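Local structure of DNA-3-methyladenine glycosidase (Bacillus halodurans, 2H56) at residues R14-D19 with E202-L207; A28-L33 with K196-Y201; F34-I39 with W210-T215. The protein is a mainly helical member of the HhH-GPD superfamily, a family of base excision DNA repair proteins. All coordinates share one frame; numbering follows the deposited sequence.

Interaction 1 (R14-D19 with E202-L207); sequences RYFSTD and ETVACL
One face of the Phe-16 ring is covered by Val-204, whose CG2 sits over the ring centre, 4.1 Å from the Phe-16 ring centroid and 7° off the ring normal, a CH-pi contact. Within that placement CG2 of Val-204 is nearest CE1 of Phe-16, also at 4.1 Å, with CZ almost as close. Leu-207 approaches the same ring obliquely, its CD1 lying 4.4 Å from Phe-16 CD2. On the other side of the ring plane, outward of CZ, is the guanidinium of Arg-14; its own face is what CZ of Phe-16 meets, 3.6 Å above the guanidinium plane and over its centre.

Phe-16 is turned with CG anti to its carbonyl carbon (chi1 -68°), while the CG1 branch of Val-204 stands anti to the backbone N (chi1 -179°), leaving CG2 as the methyl that is laid on the ring. Val-204 and Leu-207, three residues apart, come from one side of the helix. The contact joins strand 13-16, which pairs antiparallel with strand 43-46, to helix 202-219. It thereby brings the beginning of the chain against its last long helix, consistent with HhH-GPD proteins, where chain segments from both ends share one domain.

Around the ring the packing is continued by Val-43 and Leu-45 of the partner strand and by Leu-162, while Val-23 of helix 21-27 touches Val-204. The hydroxyl of Thr-203, a buried residue of the same helix, is satisfied away from the strand, through hydrogen bonds of its OG1 with Arg-161 O and Val-164 N.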
loop_
_atom_site.group_PDB
_atom_site.type_symbol
_atom_site.label_atom_id
_atom_site.label_comp_id
_atom_site.label_asym_id
_atom_site.label_seq_id
_atom_site.Cartn_x
_atom_site.Cartn_y
_atom_site.Cartn_z
ATOM N N ARG A 14 10.857 1.980 8.089
ATOM C CA ARG A 14 10.321 2.652 9.260
ATOM C C ARG A 14 9.632 1.675 10.241
ATOM O O ARG A 14 8.738 0.934 9.850
ATOM C CB ARG A 14 9.340 3.710 8.761
ATOM C CG ARG A 14 8.586 4.397 9.875
ATOM C CD ARG A 14 8.284 5.850 9.572
ATOM N NE ARG A 14 8.082 6.583 10.830
ATOM C CZ ARG A 14 7.238 7.604 10.983
ATOM N NH1 ARG A 14 6.489 8.039 9.944
ATOM N NH2 ARG A 14 7.133 8.187 12.184
ATOM N N TYR A 15 10.048 1.676 11.498
ATOM C CA TYR A 15 9.484 0.754 12.508
ATOM C C TYR A 15 8.562 1.414 13.525
ATOM O O TYR A 15 8.792 2.538 13.948
ATOM C CB TYR A 15 10.598 0.030 13.271
ATOM C CG TYR A 15 11.444 -0.798 12.362
ATOM C CD1 TYR A 15 11.119 -2.108 12.097
ATOM C CD2 TYR A 15 12.544 -0.253 11.732
ATOM C CE1 TYR A 15 11.878 -2.866 11.242
ATOM C CE2 TYR A 15 13.323 -1.002 10.876
ATOM C CZ TYR A 15 12.981 -2.313 10.625
ATOM O OH TYR A 15 13.742 -3.073 9.756
ATOM N N PHE A 16 7.519 0.689 13.922
ATOM C CA PHE A 16 6.600 1.150 14.945
ATOM C C PHE A 16 6.555 0.132 16.062
ATOM O O PHE A 16 6.120 -1.010 15.867
ATOM C CB PHE A 16 5.206 1.347 14.333
ATOM C CG PHE A 16 5.140 2.484 13.366
ATOM C CD1 PHE A 16 4.988 3.786 13.827
ATOM C CD2 PHE A 16 5.271 2.264 12.029
ATOM C CE1 PHE A 16 4.956 4.837 12.960
ATOM C CE2 PHE A 16 5.241 3.311 11.137
ATOM C CZ PHE A 16 5.093 4.601 11.595
ATOM N N SER A 17 7.017 0.531 17.240
ATOM C CA SER A 17 7.119 -0.411 18.328
ATOM C C SER A 17 5.786 -0.413 19.068
ATOM O O SER A 17 4.936 0.425 18.836
ATOM C CB SER A 17 8.305 -0.083 19.242
ATOM O OG SER A 17 7.867 0.430 20.480
ATOM N N THR A 18 5.597 -1.375 19.954
ATOM C CA THR A 18 4.340 -1.472 20.686
ATOM C C THR A 18 4.182 -0.309 21.649
ATOM O O THR A 18 3.083 -0.094 22.118
ATOM C CB THR A 18 4.218 -2.818 21.428
ATOM O OG1 THR A 18 5.236 -2.932 22.430
ATOM C CG2 THR A 18 4.405 -3.955 20.446
ATOM N N ASP A 19 5.253 0.446 21.934
ATOM C CA ASP A 19 5.114 1.675 22.730
ATOM C C ASP A 19 5.339 2.985 21.970
ATOM O O ASP A 19 5.566 4.022 22.567
ATOM C CB ASP A 19 6.017 1.634 23.947
ATOM C CG ASP A 19 7.484 1.781 23.618
ATOM O OD1 ASP A 19 7.889 1.606 22.449
ATOM O OD2 ASP A 19 8.243 2.070 24.570
ATOM N N GLU A 202 -4.364 5.431 10.915
ATOM C CA GLU A 202 -4.975 4.243 10.356
ATOM C C GLU A 202 -4.006 3.280 9.662
ATOM O O GLU A 202 -4.160 2.059 9.754
ATOM C CB GLU A 202 -6.101 4.644 9.375
ATOM C CG GLU A 202 -7.335 5.342 10.041
ATOM C CD GLU A 202 -7.252 6.886 10.043
ATOM O OE1 GLU A 202 -6.182 7.452 9.722
ATOM O OE2 GLU A 202 -8.280 7.540 10.345
ATOM N N THR A 203 -3.020 3.816 8.947
ATOM C CA THR A 203 -2.069 2.963 8.269
ATOM C C THR A 203 -1.383 2.044 9.270
ATOM O O THR A 203 -1.141 0.873 8.955
ATOM C CB THR A 203 -0.990 3.771 7.512
ATOM O OG1 THR A 203 -1.590 4.683 6.575
ATOM C CG2 THR A 203 -0.068 2.839 6.747
ATOM N N VAL A 204 -1.078 2.546 10.473
ATOM C CA VAL A 204 -0.387 1.714 11.459
ATOM C C VAL A 204 -1.272 0.506 11.891
ATOM O O VAL A 204 -0.807 -0.646 11.942
ATOM C CB VAL A 204 0.102 2.524 12.686
ATOM C CG1 VAL A 204 0.817 1.610 13.647
ATOM C CG2 VAL A 204 1.055 3.692 12.277
ATOM N N ALA A 205 -2.553 0.753 12.155
ATOM C CA ALA A 205 -3.522 -0.338 12.390
ATOM C C ALA A 205 -3.505 -1.337 11.258
ATOM O O ALA A 205 -3.538 -2.542 11.462
ATOM C CB ALA A 205 -4.926 0.217 12.536
ATOM N N CYS A 206 -3.472 -0.826 10.038
ATOM C CA CYS A 206 -3.543 -1.688 8.872
ATOM C C CYS A 206 -2.366 -2.642 8.801
ATOM O O CYS A 206 -2.511 -3.775 8.356
ATOM C CB CYS A 206 -3.634 -0.853 7.593
ATOM S SG CYS A 206 -5.237 -0.030 7.385
ATOM N N LEU A 207 -1.196 -2.180 9.220
ATOM C CA LEU A 207 -0.053 -3.057 9.308
ATOM C C LEU A 207 -0.373 -4.223 10.270
ATOM O O LEU A 207 -0.051 -5.372 9.991
ATOM C CB LEU A 207 1.176 -2.290 9.785
ATOM C CG LEU A 207 1.682 -1.187 8.861
ATOM C CD1 LEU A 207 2.839 -0.435 9.518
ATOM C CD2 LEU A 207 2.080 -1.785 7.539
#

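Interaction 2 (A28-L33 with K196-Y201); sequences AQDSRL and KAWAPY
Trp-198 and Ala-197 give up the most surface here, facing Gln-29 and Asp-30 where the loop 196-201 meets the start of helix 31-40. The indole NE1 of Trp-198 donates to OD2 of Asp-30 at 3.2 Å, nearly straight at 165°. The bond runs in the indole plane and uses the anti lone pair of OD2; carboxylate and ring are almost coplanar. OD2 is shared with Tyr-180 OH, its stronger polar partner, so the carboxylate of buried Asp-30 is held from helix 170-180 as well. Leu-33 comes obliquely against the ring, with CD2 of Leu-33 3.6 Å from NE1 of Trp-198.

Ala-197 is joined to Gln-29 through water: one molecule accepts from Gln-29 N at 2.8 Å and donates to Ala-197 O at 2.6 Å. The amide end of Gln-29 comes nearer the loop, its NE2 4.2 Å from Ala-197 O, too far for a direct bond.

With CG anti to its backbone N (chi1 -167°), Asp-30 can also turn its other oxygen to the helix start. OD1 of Asp-30 accepts from Leu-33 N at 3.1 Å, the capping bond of an Asp N-cap at the head of helix 31-40.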
loop_
_atom_site.group_PDB
_atom_site.type_symbol
_atom_site.label_atom_id
_atom_site.label_comp_id
_atom_site.label_asym_id
_atom_site.label_seq_id
_atom_site.Cartn_x
_atom_site.Cartn_y
_atom_site.Cartn_z
ATOM N N ALA A 28 -5.824 3.373 21.967
ATOM C CA ALA A 28 -6.474 4.074 23.116
ATOM C C ALA A 28 -7.941 3.683 23.338
ATOM O O ALA A 28 -8.380 3.497 24.452
ATOM C CB ALA A 28 -6.361 5.567 22.964
ATOM N N GLN A 29 -8.688 3.551 22.264
ATOM C CA GLN A 29 -10.102 3.296 22.364
ATOM C C GLN A 29 -10.451 1.980 21.711
ATOM O O GLN A 29 -11.560 1.834 21.206
ATOM C CB GLN A 29 -10.883 4.426 21.709
ATOM C CG GLN A 29 -10.395 5.822 22.076
ATOM C CD GLN A 29 -11.282 6.877 21.474
ATOM O OE1 GLN A 29 -12.047 7.535 22.163
ATOM N NE2 GLN A 29 -11.225 7.005 20.179
ATOM N N ASP A 30 -9.528 1.014 21.797
ATOM C CA ASP A 30 -9.679 -0.331 21.217
ATOM C C ASP A 30 -8.819 -1.371 21.979
ATOM O O ASP A 30 -7.666 -1.596 21.644
ATOM C CB ASP A 30 -9.208 -0.263 19.762
ATOM C CG ASP A 30 -9.586 -1.488 18.946
ATOM O OD1 ASP A 30 -9.849 -2.560 19.556
ATOM O OD2 ASP A 30 -9.628 -1.350 17.681
ATOM N N SER A 31 -9.375 -2.019 22.987
ATOM C CA SER A 31 -8.608 -2.987 23.767
ATOM C C SER A 31 -8.324 -4.311 23.085
ATOM O O SER A 31 -7.420 -5.025 23.487
ATOM C CB SER A 31 -9.309 -3.274 25.080
ATOM O OG SER A 31 -9.068 -2.203 25.943
ATOM N N ARG A 32 -9.136 -4.669 22.107
ATOM C CA ARG A 32 -8.907 -5.880 21.342
ATOM C C ARG A 32 -7.638 -5.697 20.555
ATOM O O ARG A 32 -6.804 -6.598 20.494
ATOM C CB ARG A 32 -10.059 -6.159 20.367
ATOM C CG ARG A 32 -11.340 -6.525 21.039
ATOM C CD ARG A 32 -12.468 -6.854 20.059
ATOM N NE ARG A 32 -12.301 -8.213 19.560
ATOM C CZ ARG A 32 -13.045 -9.254 19.903
ATOM N NH1 ARG A 32 -14.052 -9.133 20.751
ATOM N NH2 ARG A 32 -12.777 -10.436 19.374
ATOM N N LEU A 33 -7.511 -4.525 19.940
ATOM C CA LEU A 33 -6.305 -4.197 19.180
ATOM C C LEU A 33 -5.099 -4.150 20.111
ATOM O O LEU A 33 -4.021 -4.636 19.767
ATOM C CB LEU A 33 -6.479 -2.887 18.402
ATOM C CG LEU A 33 -5.362 -2.507 17.424
ATOM C CD1 LEU A 33 -5.187 -3.617 16.408
ATOM C CD2 LEU A 33 -5.614 -1.116 16.765
ATOM N N LYS A 196 -12.677 3.893 12.502
ATOM C CA LYS A 196 -12.926 5.204 13.070
ATOM C C LYS A 196 -12.122 5.465 14.355
ATOM O O LYS A 196 -11.810 6.618 14.640
ATOM C CB LYS A 196 -14.438 5.382 13.299
ATOM C CG LYS A 196 -15.270 5.597 12.008
ATOM C CD LYS A 196 -16.817 5.462 12.219
ATOM C CE LYS A 196 -17.617 5.636 10.881
ATOM N N ALA A 197 -11.797 4.400 15.111
ATOM C CA ALA A 197 -11.029 4.462 16.375
ATOM C C ALA A 197 -9.553 4.820 16.214
ATOM O O ALA A 197 -8.883 5.127 17.201
ATOM C CB ALA A 197 -11.091 3.130 17.076
ATOM N N TRP A 198 -9.038 4.751 14.990
ATOM C CA TRP A 198 -7.601 4.792 14.791
ATOM C C TRP A 198 -7.070 6.083 14.224
ATOM O O TRP A 198 -5.859 6.260 14.209
ATOM C CB TRP A 198 -7.139 3.652 13.910
ATOM C CG TRP A 198 -7.687 2.377 14.307
ATOM C CD1 TRP A 198 -7.964 1.953 15.574
ATOM C CD2 TRP A 198 -8.050 1.320 13.430
ATOM N NE1 TRP A 198 -8.473 0.670 15.535
ATOM C CE2 TRP A 198 -8.533 0.264 14.226
ATOM C CE3 TRP A 198 -7.983 1.152 12.048
ATOM C CZ2 TRP A 198 -8.985 -0.920 13.683
ATOM C CZ3 TRP A 198 -8.415 -0.033 11.507
ATOM C CH2 TRP A 198 -8.905 -1.054 12.322
ATOM N N ALA A 199 -7.943 7.007 13.828
ATOM C CA ALA A 199 -7.453 8.298 13.329
ATOM C C ALA A 199 -6.528 8.958 14.349
ATOM O O ALA A 199 -6.703 8.803 15.548
ATOM C CB ALA A 199 -8.569 9.221 12.974
ATOM N N PRO A 200 -5.498 9.652 13.855
ATOM C CA PRO A 200 -5.125 9.760 12.428
ATOM C C PRO A 200 -3.984 8.782 12.022
ATOM O O PRO A 200 -3.122 9.140 11.218
ATOM C CB PRO A 200 -4.656 11.219 12.348
ATOM C CG PRO A 200 -3.975 11.408 13.652
ATOM C CD PRO A 200 -4.591 10.463 14.672
ATOM N N TYR A 201 -3.949 7.583 12.585
ATOM C CA TYR A 201 -2.860 6.668 12.286
ATOM C C TYR A 201 -3.345 5.359 11.748
ATOM O O TYR A 201 -2.779 4.302 12.027
ATOM C CB TYR A 201 -2.025 6.443 13.523
ATOM C CG TYR A 201 -1.377 7.687 14.009
ATOM C CD1 TYR A 201 -0.565 8.439 13.160
ATOM C CD2 TYR A 201 -1.532 8.115 15.320
ATOM C CE1 TYR A 201 0.070 9.595 13.609
ATOM C CE2 TYR A 201 -0.901 9.272 15.782
ATOM C CZ TYR A 201 -0.109 10.009 14.909
ATOM O OH TYR A 201 0.505 11.154 15.313
HETATM O O HOH W 1 -8.438 3.822 19.440
#

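Interaction 3 (F34-I39 with W210-T215); sequences FQFIEI and WKAAGT
Phe-36 reaches from helix 31-40 to the side of helix 202-219 at Ala-212, a helix-helix contact within the helical framework of this HhH-GPD protein. The apolar part is a single ring meeting a single methyl: CB of Ala-212 approaches Phe-36 CZ obliquely at 3.6 Å, with CE2 the next ring atom. Phe-36 extends with CG anti to its backbone N (chi1 178°), which sends the far end of the ring, CZ first, across to the other helix.

A second kind of contact is with the main chain. Phe-36 CZ lies 3.7 Å from Ala-212 N, and at the ring edge, near the ring plane, Lys-211 C is 4.3 Å from Phe-36 CZ. The CB of Lys-211 points toward helix 31-40, but the end of its side chain leads away.

Other aromatic groups also pack round the ring: Phe-216 meets Phe-36 edge-to-face, and Trp-178 of helix 170-180 touches both Phe-36 and Ala-212.

Between the two segments there is no hydrogen bond. The wider pi-type turn at 212-215 begins at Ala-212 itself. The amide N of Gly-214 keeps ordinary helix bonds, donating to Trp-210 O at 3.1 Å and, weakly, to Lys-211 O at 3.3 Å.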
loop_
_atom_site.group_PDB
_atom_site.type_symbol
_atom_site.label_atom_id
_atom_site.label_comp_id
_atom_site.label_asym_id
_atom_site.label_seq_id
_atom_site.Cartn_x
_atom_site.Cartn_y
_atom_site.Cartn_z
ATOM N N PHE A 34 -5.298 -3.622 21.314
ATOM C CA PHE A 34 -4.234 -3.599 22.294
ATOM C C PHE A 34 -3.750 -5.003 22.673
ATOM O O PHE A 34 -2.537 -5.241 22.743
ATOM C CB PHE A 34 -4.698 -2.874 23.557
ATOM C CG PHE A 34 -3.672 -2.883 24.665
ATOM C CD1 PHE A 34 -2.699 -1.912 24.733
ATOM C CD2 PHE A 34 -3.653 -3.894 25.596
ATOM C CE1 PHE A 34 -1.757 -1.934 25.739
ATOM C CE2 PHE A 34 -2.704 -3.920 26.589
ATOM C CZ PHE A 34 -1.761 -2.935 26.658
ATOM N N GLN A 35 -4.696 -5.893 22.997
ATOM C CA GLN A 35 -4.392 -7.293 23.330
ATOM C C GLN A 35 -3.584 -7.961 22.193
ATOM O O GLN A 35 -2.636 -8.707 22.438
ATOM C CB GLN A 35 -5.683 -8.079 23.626
ATOM C CG GLN A 35 -6.283 -7.787 24.998
ATOM C CD GLN A 35 -7.558 -8.570 25.303
ATOM O OE1 GLN A 35 -7.522 -9.554 26.040
ATOM N NE2 GLN A 35 -8.691 -8.130 24.751
ATOM N N PHE A 36 -3.947 -7.651 20.955
ATOM C CA PHE A 36 -3.275 -8.238 19.806
ATOM C C PHE A 36 -1.861 -7.710 19.630
ATOM O O PHE A 36 -0.931 -8.494 19.405
ATOM C CB PHE A 36 -4.045 -7.962 18.522
ATOM C CG PHE A 36 -3.369 -8.504 17.303
ATOM C CD1 PHE A 36 -3.105 -9.855 17.199
ATOM C CD2 PHE A 36 -2.968 -7.671 16.278
ATOM C CE1 PHE A 36 -2.461 -10.369 16.089
ATOM C CE2 PHE A 36 -2.317 -8.186 15.157
ATOM C CZ PHE A 36 -2.076 -9.534 15.069
ATOM N N ILE A 37 -1.718 -6.387 19.731
ATOM C CA ILE A 37 -0.436 -5.726 19.520
ATOM C C ILE A 37 0.567 -6.150 20.571
ATOM O O ILE A 37 1.741 -6.360 20.251
ATOM C CB ILE A 37 -0.560 -4.180 19.468
ATOM C CG1 ILE A 37 -1.290 -3.742 18.204
ATOM C CG2 ILE A 37 0.796 -3.514 19.451
ATOM C CD1 ILE A 37 -1.726 -2.306 18.239
ATOM N N GLU A 38 0.133 -6.330 21.810
ATOM C CA GLU A 38 1.103 -6.762 22.820
ATOM C C GLU A 38 1.687 -8.166 22.484
ATOM O O GLU A 38 2.860 -8.401 22.714
ATOM C CB GLU A 38 0.569 -6.619 24.264
ATOM C CG GLU A 38 0.738 -5.153 24.858
ATOM N N ILE A 39 0.903 -9.053 21.877
ATOM C CA ILE A 39 1.423 -10.323 21.408
ATOM C C ILE A 39 2.216 -10.194 20.074
ATOM O O ILE A 39 3.288 -10.792 19.906
ATOM C CB ILE A 39 0.294 -11.379 21.276
ATOM C CG1 ILE A 39 -0.255 -11.791 22.655
ATOM C CG2 ILE A 39 0.802 -12.622 20.538
ATOM N N TRP A 210 -2.857 -6.644 8.706
ATOM C CA TRP A 210 -2.164 -7.519 7.761
ATOM C C TRP A 210 -1.433 -8.637 8.475
ATOM O O TRP A 210 -1.419 -9.776 8.005
ATOM C CB TRP A 210 -1.194 -6.745 6.880
ATOM C CG TRP A 210 -1.831 -6.231 5.679
ATOM C CD1 TRP A 210 -2.625 -6.922 4.840
ATOM C CD2 TRP A 210 -1.759 -4.906 5.163
ATOM N NE1 TRP A 210 -3.070 -6.118 3.835
ATOM C CE2 TRP A 210 -2.550 -4.870 4.006
ATOM C CE3 TRP A 210 -1.113 -3.740 5.573
ATOM C CZ2 TRP A 210 -2.699 -3.717 3.233
ATOM C CZ3 TRP A 210 -1.270 -2.588 4.824
ATOM C CH2 TRP A 210 -2.048 -2.588 3.656
ATOM N N LYS A 211 -0.832 -8.296 9.613
ATOM C CA LYS A 211 -0.111 -9.260 10.427
ATOM C C LYS A 211 -1.103 -10.322 10.935
ATOM O O LYS A 211 -0.856 -11.539 10.827
ATOM C CB LYS A 211 0.595 -8.543 11.565
ATOM C CG LYS A 211 1.986 -9.051 11.835
ATOM C CD LYS A 211 2.800 -8.038 12.629
ATOM C CE LYS A 211 4.122 -8.628 13.101
ATOM N NZ LYS A 211 5.121 -8.738 12.000
ATOM N N ALA A 212 -2.260 -9.863 11.408
ATOM C CA ALA A 212 -3.336 -10.770 11.831
ATOM C C ALA A 212 -3.812 -11.673 10.694
ATOM O O ALA A 212 -4.051 -12.858 10.916
ATOM C CB ALA A 212 -4.497 -9.977 12.396
ATOM N N ALA A 213 -3.951 -11.117 9.491
ATOM C CA ALA A 213 -4.401 -11.907 8.332
ATOM C C ALA A 213 -3.434 -13.025 7.926
ATOM O O ALA A 213 -3.885 -14.082 7.486
ATOM C CB ALA A 213 -4.684 -11.003 7.135
ATOM N N GLY A 214 -2.120 -12.788 8.048
ATOM C CA GLY A 214 -1.088 -13.800 7.714
ATOM C C GLY A 214 -0.879 -14.926 8.742
ATOM O O GLY A 214 -1.727 -15.828 8.887
ATOM N N THR A 215 0.253 -14.863 9.459
ATOM C CA THR A 215 0.680 -15.918 10.393
ATOM C C THR A 215 -0.444 -16.313 11.349
ATOM O O THR A 215 -0.806 -17.481 11.415
ATOM C CB THR A 215 1.929 -15.501 11.202
#

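Interactions 1 and 3 both rest on helix 202-219, one near its start and the other further along; interaction 2 uses the loop just before that helix. Interactions 2 and 3 take successive parts of the chain leading into and along helix 31-40. All three are mostly buried, with exposed Gln-29 at the edge of interaction 2. Interaction 1 is nearest the centre of the chain, about 13 Å between centres, against 20 and 18 Å for interactions 2 and 3. The chemistry differs: interactions 1 and 3 pack phenylalanine rings on aliphatic groups, whereas interaction 2 adds to its Leu-33 packing an indole-carboxylate hydrogen bond and a water bridge. Ala-205 on Trp-198 joins interactions 1 and 2, Thr-18 on Ile-37 interactions 1 and 3.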